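Local coordinates for HydG protein (Carboxydothermus hydrogenoformans, PDB 4RTB) that is a radical SAM maturase of [FeFe]-hydrogenase that probably makes carbon monoxide and cyanide, using a [4Fe-4S] cluster and S-adenosylmethionine, at residues 386-391 / 420-425; 94-99 / 342-347; 31-36 / 257-262. All blocks are in the same frame, centred on the assembly; numbering follows the deposited sequence.

Contact 1: 386-391 / 420-425; sequences GFLPSF and PDALFS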
loop_
_atom_site.group_PDB
_atom_site.type_symbol
_atom_site.label_atom_id
_atom_site.label_comp_id
_atom_site.label_asym_id
_atom_site.label_seq_id
_atom_site.Cartn_x
_atom_site.Cartn_y
_atom_site.Cartn_z
ATOM N N GLY A 386 12.760 -14.301 -9.013
ATOM C CA GLY A 386 13.532 -14.582 -7.817
ATOM C C GLY A 386 12.902 -14.112 -6.521
ATOM O O GLY A 386 13.568 -14.057 -5.485
ATOM N N PHE A 387 11.614 -13.787 -6.574
ATOM C CA PHE A 387 10.908 -13.230 -5.422
ATOM C C PHE A 387 10.167 -14.287 -4.605
ATOM O O PHE A 387 9.785 -15.337 -5.125
ATOM C CB PHE A 387 9.926 -12.151 -5.882
ATOM C CG PHE A 387 10.589 -10.914 -6.416
ATOM C CD1 PHE A 387 10.071 -10.258 -7.521
ATOM C CD2 PHE A 387 11.722 -10.398 -5.806
ATOM C CE1 PHE A 387 10.675 -9.114 -8.015
ATOM C CE2 PHE A 387 12.331 -9.254 -6.296
ATOM C CZ PHE A 387 11.806 -8.612 -7.401
ATOM N N LEU A 388 9.968 -13.993 -3.323
ATOM C CA LEU A 388 9.261 -14.889 -2.413
ATOM C C LEU A 388 7.866 -14.344 -2.105
ATOM O O LEU A 388 7.722 -13.394 -1.332
ATOM C CB LEU A 388 10.055 -15.068 -1.116
ATOM C CG LEU A 388 9.924 -16.348 -0.278
ATOM C CD1 LEU A 388 9.905 -15.993 1.202
ATOM C CD2 LEU A 388 8.700 -17.181 -0.646
ATOM N N PRO A 389 6.832 -14.945 -2.714
ATOM C CA PRO A 389 5.442 -14.551 -2.465
ATOM C C PRO A 389 4.988 -15.005 -1.086
ATOM O O PRO A 389 5.290 -16.132 -0.692
ATOM C CB PRO A 389 4.660 -15.278 -3.565
ATOM C CG PRO A 389 5.691 -15.736 -4.558
ATOM C CD PRO A 389 6.925 -15.979 -3.756
ATOM N N SER A 390 4.271 -14.146 -0.370
ATOM C CA SER A 390 3.853 -14.472 0.987
ATOM C C SER A 390 2.394 -14.119 1.235
ATOM O O SER A 390 1.796 -13.324 0.509
ATOM C CB SER A 390 4.740 -13.755 2.001
ATOM O OG SER A 390 5.737 -13.003 1.339
ATOM N N PHE A 391 1.833 -14.734 2.270
ATOM C CA PHE A 391 0.437 -14.550 2.630
ATOM C C PHE A 391 0.307 -14.648 4.149
ATOM O O PHE A 391 -0.432 -15.495 4.654
ATOM C CB PHE A 391 -0.448 -15.607 1.952
ATOM C CG PHE A 391 -0.126 -15.846 0.499
ATOM C CD1 PHE A 391 0.800 -16.808 0.127
ATOM C CD2 PHE A 391 -0.765 -15.123 -0.495
ATOM C CE1 PHE A 391 1.095 -17.035 -1.207
ATOM C CE2 PHE A 391 -0.476 -15.346 -1.831
ATOM C CZ PHE A 391 0.455 -16.305 -2.187
ATOM N N PRO A 420 11.263 -17.544 7.680
ATOM C CA PRO A 420 10.433 -18.729 7.958
ATOM C C PRO A 420 8.917 -18.577 7.799
ATOM O O PRO A 420 8.298 -19.420 7.143
ATOM C CB PRO A 420 10.763 -19.043 9.431
ATOM C CG PRO A 420 11.645 -17.915 9.904
ATOM C CD PRO A 420 12.336 -17.456 8.680
ATOM N N ASP A 421 8.330 -17.543 8.394
ATOM C CA ASP A 421 6.884 -17.373 8.326
ATOM C C ASP A 421 6.427 -17.225 6.875
ATOM O O ASP A 421 5.453 -17.854 6.455
ATOM C CB ASP A 421 6.438 -16.167 9.154
ATOM C CG ASP A 421 4.990 -16.272 9.604
ATOM O OD1 ASP A 421 4.564 -17.387 9.980
ATOM O OD2 ASP A 421 4.279 -15.245 9.584
ATOM N N ALA A 422 7.149 -16.408 6.112
ATOM C CA ALA A 422 6.854 -16.205 4.695
ATOM C C ALA A 422 7.019 -17.503 3.906
ATOM O O ALA A 422 6.176 -17.854 3.068
ATOM C CB ALA A 422 7.746 -15.120 4.122
ATOM N N LEU A 423 8.119 -18.201 4.178
ATOM C CA LEU A 423 8.380 -19.513 3.604
ATOM C C LEU A 423 7.179 -20.419 3.756
ATOM O O LEU A 423 6.699 -20.982 2.781
ATOM C CB LEU A 423 9.592 -20.166 4.268
ATOM C CG LEU A 423 10.982 -19.670 3.876
ATOM C CD1 LEU A 423 12.022 -20.256 4.815
ATOM C CD2 LEU A 423 11.287 -20.037 2.435
ATOM N N PHE A 424 6.685 -20.544 4.984
ATOM C CA PHE A 424 5.602 -21.479 5.251
ATOM C C PHE A 424 4.252 -20.993 4.745
ATOM O O PHE A 424 3.390 -21.809 4.421
ATOM C CB PHE A 424 5.531 -21.791 6.743
ATOM C CG PHE A 424 6.562 -22.779 7.182
ATOM C CD1 PHE A 424 6.444 -24.112 6.831
ATOM C CD2 PHE A 424 7.666 -22.378 7.914
ATOM C CE1 PHE A 424 7.396 -25.031 7.217
ATOM C CE2 PHE A 424 8.624 -23.293 8.304
ATOM C CZ PHE A 424 8.488 -24.622 7.952
ATOM N N SER A 425 4.061 -19.681 4.667
ATOM C CA SER A 425 2.845 -19.163 4.056
ATOM C C SER A 425 2.822 -19.581 2.587
ATOM O O SER A 425 1.798 -20.051 2.071
ATOM C CB SER A 425 2.751 -17.641 4.195
ATOM O OG SER A 425 3.776 -16.988 3.469
#

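Contact 2: 94-99 / 342-347; sequences KRIVLF and SQMSAA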
loop_
_atom_site.group_PDB
_atom_site.type_symbol
_atom_site.label_atom_id
_atom_site.label_comp_id
_atom_site.label_asym_id
_atom_site.label_seq_id
_atom_site.Cartn_x
_atom_site.Cartn_y
_atom_site.Cartn_z
ATOM N N LYS A 94 13.859 -11.012 -0.442
ATOM C CA LYS A 94 13.165 -11.198 -1.708
ATOM C C LYS A 94 11.670 -11.395 -1.476
ATOM O O LYS A 94 10.969 -11.962 -2.314
ATOM C CB LYS A 94 13.756 -12.387 -2.469
ATOM C CG LYS A 94 15.129 -12.120 -3.078
ATOM C CD LYS A 94 15.060 -10.973 -4.072
ATOM C CE LYS A 94 16.325 -10.858 -4.906
ATOM N NZ LYS A 94 16.257 -9.680 -5.817
ATOM N N ARG A 95 11.187 -10.904 -0.340
ATOM C CA ARG A 95 9.814 -11.151 0.086
ATOM C C ARG A 95 8.829 -10.099 -0.414
ATOM O O ARG A 95 9.026 -8.899 -0.212
ATOM C CB ARG A 95 9.747 -11.222 1.611
ATOM C CG ARG A 95 8.449 -11.781 2.144
ATOM C CD ARG A 95 8.340 -11.579 3.640
ATOM N NE ARG A 95 8.281 -10.162 3.981
ATOM C CZ ARG A 95 7.348 -9.618 4.753
ATOM N NH1 ARG A 95 6.392 -10.373 5.278
ATOM N NH2 ARG A 95 7.376 -8.317 5.005
ATOM N N ILE A 96 7.767 -10.559 -1.063
ATOM C CA ILE A 96 6.690 -9.675 -1.487
ATOM C C ILE A 96 5.353 -10.220 -0.982
ATOM O O ILE A 96 5.014 -11.383 -1.208
ATOM C CB ILE A 96 6.666 -9.506 -3.023
ATOM C CG1 ILE A 96 5.450 -8.684 -3.458
ATOM C CG2 ILE A 96 6.707 -10.863 -3.726
ATOM C CD1 ILE A 96 5.529 -7.230 -3.052
ATOM N N VAL A 97 4.606 -9.380 -0.272
ATOM C CA VAL A 97 3.354 -9.813 0.332
ATOM C C VAL A 97 2.181 -9.544 -0.602
ATOM O O VAL A 97 2.073 -8.462 -1.181
ATOM C CB VAL A 97 3.114 -9.114 1.677
ATOM C CG1 VAL A 97 1.888 -9.691 2.360
ATOM C CG2 VAL A 97 4.338 -9.258 2.566
ATOM N N LEU A 98 1.307 -10.534 -0.751
ATOM C CA LEU A 98 0.175 -10.413 -1.660
ATOM C C LEU A 98 -1.158 -10.337 -0.917
ATOM O O LEU A 98 -1.389 -11.059 0.061
ATOM C CB LEU A 98 0.154 -11.583 -2.646
ATOM C CG LEU A 98 1.412 -11.800 -3.491
ATOM C CD1 LEU A 98 1.133 -12.802 -4.600
ATOM C CD2 LEU A 98 1.939 -10.489 -4.062
ATOM N N PHE A 99 -2.027 -9.450 -1.389
ATOM C CA PHE A 99 -3.368 -9.316 -0.840
ATOM C C PHE A 99 -4.359 -9.014 -1.954
ATOM O O PHE A 99 -3.972 -8.620 -3.056
ATOM C CB PHE A 99 -3.416 -8.214 0.220
ATOM C CG PHE A 99 -3.335 -6.823 -0.346
ATOM C CD1 PHE A 99 -2.108 -6.263 -0.663
ATOM C CD2 PHE A 99 -4.484 -6.072 -0.553
ATOM C CE1 PHE A 99 -2.028 -4.983 -1.185
ATOM C CE2 PHE A 99 -4.409 -4.793 -1.073
ATOM C CZ PHE A 99 -3.181 -4.248 -1.389
ATOM N N SER A 342 6.868 -3.614 -0.778
ATOM C CA SER A 342 6.827 -4.828 0.032
ATOM C C SER A 342 5.447 -5.480 0.030
ATOM O O SER A 342 5.291 -6.614 0.488
ATOM C CB SER A 342 7.257 -4.522 1.467
ATOM O OG SER A 342 6.445 -3.511 2.036
ATOM N N GLN A 343 4.449 -4.762 -0.482
ATOM C CA GLN A 343 3.087 -5.287 -0.565
ATOM C C GLN A 343 2.457 -5.023 -1.928
ATOM O O GLN A 343 2.705 -3.989 -2.550
ATOM C CB GLN A 343 2.206 -4.688 0.532
ATOM C CG GLN A 343 2.021 -5.588 1.738
ATOM C CD GLN A 343 0.815 -5.199 2.572
ATOM O OE1 GLN A 343 -0.325 -5.489 2.209
ATOM N NE2 GLN A 343 1.063 -4.538 3.696
ATOM N N MET A 344 1.618 -5.953 -2.373
ATOM C CA MET A 344 1.083 -5.908 -3.728
ATOM C C MET A 344 -0.338 -6.446 -3.842
ATOM O O MET A 344 -0.713 -7.390 -3.148
ATOM C CB MET A 344 1.987 -6.705 -4.658
ATOM C CG MET A 344 2.729 -5.883 -5.680
ATOM S SD MET A 344 3.722 -6.995 -6.677
ATOM C CE MET A 344 2.479 -8.204 -7.133
ATOM N N SER A 345 -1.117 -5.852 -4.740
ATOM C CA SER A 345 -2.453 -6.348 -5.039
ATOM C C SER A 345 -2.408 -7.246 -6.271
ATOM O O SER A 345 -2.115 -6.785 -7.374
ATOM C CB SER A 345 -3.425 -5.190 -5.262
ATOM O OG SER A 345 -3.123 -4.498 -6.460
ATOM N N ALA A 346 -2.691 -8.528 -6.076
ATOM C CA ALA A 346 -2.647 -9.485 -7.169
ATOM C C ALA A 346 -4.029 -10.042 -7.470
ATOM O O ALA A 346 -4.802 -10.335 -6.556
ATOM C CB ALA A 346 -1.687 -10.611 -6.846
ATOM N N ALA A 347 -4.329 -10.186 -8.757
ATOM C CA ALA A 347 -5.617 -10.710 -9.215
ATOM C C ALA A 347 -6.774 -9.887 -8.654
ATOM O O ALA A 347 -7.878 -10.397 -8.444
ATOM C CB ALA A 347 -5.769 -12.169 -8.829
#

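Contact 3: 31-36 / 257-262; sequences RTYEIV and PLFELL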
loop_
_atom_site.group_PDB
_atom_site.type_symbol
_atom_site.label_atom_id
_atom_site.label_comp_id
_atom_site.label_asym_id
_atom_site.label_seq_id
_atom_site.Cartn_x
_atom_site.Cartn_y
_atom_site.Cartn_z
ATOM N N ARG A 31 7.571 24.912 4.044
ATOM C CA ARG A 31 8.869 25.595 4.058
ATOM C C ARG A 31 9.865 24.800 3.238
ATOM O O ARG A 31 10.519 25.337 2.341
ATOM C CB ARG A 31 9.417 25.777 5.478
ATOM C CG ARG A 31 8.394 25.698 6.590
ATOM N N THR A 32 9.952 23.511 3.554
ATOM C CA THR A 32 10.798 22.578 2.830
ATOM C C THR A 32 10.573 22.711 1.331
ATOM O O THR A 32 11.518 22.958 0.577
ATOM C CB THR A 32 10.529 21.122 3.257
ATOM O OG1 THR A 32 10.721 20.994 4.671
ATOM C CG2 THR A 32 11.467 20.172 2.531
ATOM N N TYR A 33 9.313 22.593 0.916
ATOM C CA TYR A 33 8.974 22.645 -0.501
ATOM C C TYR A 33 9.457 23.942 -1.129
ATOM O O TYR A 33 9.859 23.964 -2.289
ATOM C CB TYR A 33 7.469 22.492 -0.709
ATOM C CG TYR A 33 7.045 22.586 -2.156
ATOM C CD1 TYR A 33 6.381 23.708 -2.634
ATOM C CD2 TYR A 33 7.316 21.555 -3.047
ATOM C CE1 TYR A 33 5.993 23.798 -3.957
ATOM C CE2 TYR A 33 6.932 21.637 -4.371
ATOM C CZ TYR A 33 6.271 22.762 -4.820
ATOM O OH TYR A 33 5.887 22.851 -6.138
ATOM N N GLU A 34 9.430 25.024 -0.358
ATOM C CA GLU A 34 9.969 26.284 -0.841
ATOM C C GLU A 34 11.480 26.163 -0.982
ATOM O O GLU A 34 12.029 26.368 -2.070
ATOM C CB GLU A 34 9.605 27.435 0.100
ATOM N N ILE A 35 12.135 25.796 0.120
ATOM C CA ILE A 35 13.590 25.720 0.178
ATOM C C ILE A 35 14.144 24.902 -0.978
ATOM O O ILE A 35 14.945 25.405 -1.773
ATOM C CB ILE A 35 14.076 25.107 1.505
ATOM C CG1 ILE A 35 13.640 25.974 2.688
ATOM C CG2 ILE A 35 15.585 24.956 1.496
ATOM C CD1 ILE A 35 14.066 25.425 4.034
ATOM N N VAL A 36 13.693 23.652 -1.068
ATOM C CA VAL A 36 14.062 22.756 -2.157
ATOM C C VAL A 36 14.027 23.454 -3.514
ATOM O O VAL A 36 15.000 23.389 -4.272
ATOM C CB VAL A 36 13.134 21.524 -2.205
ATOM C CG1 VAL A 36 13.423 20.687 -3.437
ATOM C CG2 VAL A 36 13.281 20.688 -0.942
ATOM N N PRO A 257 4.343 16.168 -7.366
ATOM C CA PRO A 257 4.710 14.898 -6.728
ATOM C C PRO A 257 5.740 15.099 -5.621
ATOM O O PRO A 257 5.723 14.384 -4.613
ATOM C CB PRO A 257 5.295 14.077 -7.885
ATOM C CG PRO A 257 4.848 14.777 -9.134
ATOM C CD PRO A 257 4.762 16.213 -8.776
ATOM N N LEU A 258 6.624 16.072 -5.821
ATOM C CA LEU A 258 7.627 16.435 -4.830
ATOM C C LEU A 258 6.979 16.762 -3.490
ATOM O O LEU A 258 7.408 16.280 -2.436
ATOM C CB LEU A 258 8.452 17.627 -5.324
ATOM C CG LEU A 258 9.385 18.301 -4.316
ATOM C CD1 LEU A 258 10.377 17.294 -3.769
ATOM C CD2 LEU A 258 10.109 19.484 -4.946
ATOM N N PHE A 259 5.929 17.572 -3.547
ATOM C CA PHE A 259 5.252 18.023 -2.343
ATOM C C PHE A 259 4.579 16.877 -1.590
ATOM O O PHE A 259 4.658 16.810 -0.365
ATOM C CB PHE A 259 4.221 19.097 -2.686
ATOM C CG PHE A 259 3.646 19.782 -1.484
ATOM C CD1 PHE A 259 4.259 20.905 -0.957
ATOM C CD2 PHE A 259 2.501 19.300 -0.877
ATOM C CE1 PHE A 259 3.735 21.538 0.153
ATOM C CE2 PHE A 259 1.977 19.926 0.235
ATOM C CZ PHE A 259 2.592 21.048 0.748
ATOM N N GLU A 260 3.913 15.987 -2.321
ATOM C CA GLU A 260 3.229 14.854 -1.703
ATOM C C GLU A 260 4.229 13.865 -1.100
ATOM O O GLU A 260 4.017 13.347 0.001
ATOM C CB GLU A 260 2.325 14.148 -2.721
ATOM C CG GLU A 260 0.829 14.366 -2.502
ATOM C CD GLU A 260 0.312 15.660 -3.112
ATOM O OE1 GLU A 260 0.241 15.748 -4.358
ATOM O OE2 GLU A 260 -0.030 16.586 -2.347
ATOM N N LEU A 261 5.313 13.610 -1.831
ATOM C CA LEU A 261 6.395 12.760 -1.340
ATOM C C LEU A 261 6.977 13.303 -0.041
ATOM O O LEU A 261 7.172 12.560 0.924
ATOM C CB LEU A 261 7.500 12.635 -2.391
ATOM C CG LEU A 261 8.841 12.081 -1.901
ATOM C CD1 LEU A 261 8.689 10.653 -1.399
ATOM C CD2 LEU A 261 9.882 12.157 -3.006
ATOM N N LEU A 262 7.261 14.601 -0.038
ATOM C CA LEU A 262 7.684 15.304 1.168
ATOM C C LEU A 262 6.678 15.116 2.307
ATOM O O LEU A 262 7.048 14.793 3.443
ATOM C CB LEU A 262 7.861 16.793 0.868
ATOM C CG LEU A 262 9.259 17.398 0.728
ATOM C CD1 LEU A 262 10.289 16.343 0.375
ATOM C CD2 LEU A 262 9.233 18.495 -0.323
#

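Contact 1: 386-391 / 420-425
Ser425 OG has a partner on each segment: it accepts a weak, fairly straight hydrogen bond from Phe391 N (3.2 Å, 163° at the hydrogen) and donates one of 2.6 Å to Ala422 O, a turn back in its own helix. The contact joins helix 419-432 to the extra parallel strand 388-390, which runs beside strand 95-105, the first strand of the TIM barrel; helix and strand axes cross at 80°. With chi1 at 65°, Ser425 OG lies between its own backbone N and carbonyl carbon, where it meets the residue that follows the strand and the carbonyl of Ala422, standing somewhat out of that carbonyl's plane. An alanine in place of Ser425 would probably leave Phe391 N without this acceptor and Ala422 O without its side-chain donor. Beside this polar link the helix meets the strand through apolar groups. The Ala422 methyl touches both Ser390 CB and Leu388 CD1, and the same Leu388 CD1 also approaches Leu423 CD2, more loosely. Ser390 OG turns instead to Ile96 O of strand 95-105, and the Phe391 ring meets the ring of Tyr429 farther along the helix. The apolar side is closest where Leu388 CD1 lies 3.7 Å from Ala422 CB.

Contact 2: 94-99 / 342-347
Closure of the parallel TIM barrel takes place here: its last strand, 343-345, pairs with its first, 95-105, at a local angle of 37°. Four backbone hydrogen bonds make the seam. Val97 straddles Gln343, its N bonding to Ser342 O (2.9 Å) and its O accepting from Met344 N (2.8 Å). Phe99 straddles Ser345 in the same way, with Phe99 N to Met344 O at 3.0 Å and Ala346 N to Phe99 O longer at 3.3 Å. Side chains alternate between two faces. On one, Leu98 lies alongside Met344, its CD2 branch 3.8 Å from Met344 CB, while Ile96, extended through CG1 (chi1 175°), brings CD1 within 3.9 Å of the same Met344 CB. The bent end of Met344 keeps SD near Ile96 and CE near Leu98 CD2. On the other face Val97 and Gln343 run side by side, and the Gln343 amide stands nearly upright to the Phe99 ring, planes 82° apart, with OE1 3.5 Å from Phe99 CD1. Ser345 CB lies over one face of that ring. The Val97, Gln343 and Phe99 face meets Arg148 of strand 148-153, Phe99 also touching Leu150; the Ile96, Leu98 and Met344 face packs outward, Met344 against Val337 of helix 330-339 and Ile378 of helix 375-384.

Contact 3: 31-36 / 257-262
Tyr33 and Phe259 form a T-shaped pair at the tight part of the contact: the edge of Phe259 points at one face of Tyr33, with the planes 84° apart and the ring centroids separated by 5.2 Å. Phe259 CD1 does the touching, 3.5 Å from Tyr33 CG. Tyr33 reaches across because its CG is anti to the backbone N (chi1 178°), which carries the ring off helix 23-39 toward helix 257-275. Leu258 fits in beside it, its CD2 branch 3.9 Å from Tyr33 CE2 and 3.8 Å from Val36 CG1, so that one methyl bridges two residues a turn apart. Thr32 contributes a smaller surface: its CG2 methyl meets Leu262 CG at 4.0 Å, while Thr32 OG1 turns back to Leu28 O of its own helix. The loose side belongs to helix 23-39, where Ile35 is solvent-exposed and takes no part in the contact. No hydrogen bond joins the segments, whose axes come no closer than 10.1 Å and cross at 135°. Such apolar helix-on-helix contact, closed by an edge-to-face aromatic pair, attaches the N-terminal helix to a helix of the outer layer of the TIM barrel.

Overall arrangement
Contacts 1 and 2 are neighbours, their centres 10 Å apart: the start of strand 95-105 lies between strand 343-345, with which it closes the barrel, and the additional strand 388-390, against which helix 419-432 packs. The Leu388 backbone joins them, its N probably pairing with Lys94 O and its O probably with Ile96 N. Contact 3 lies about 29 Å from contact 2 and 37 Å from contact 1, centre to centre, across the chain's centre from contact 1, and touches neither. Neither contact 2 nor contact 3 touches the S-adenosylmethionine site, but the Phe99 side chain is about 10 Å from the bound molecule, and that of Phe259 about 11 Å from Glu209, one of its binding residues. Contact 1 lies away from it.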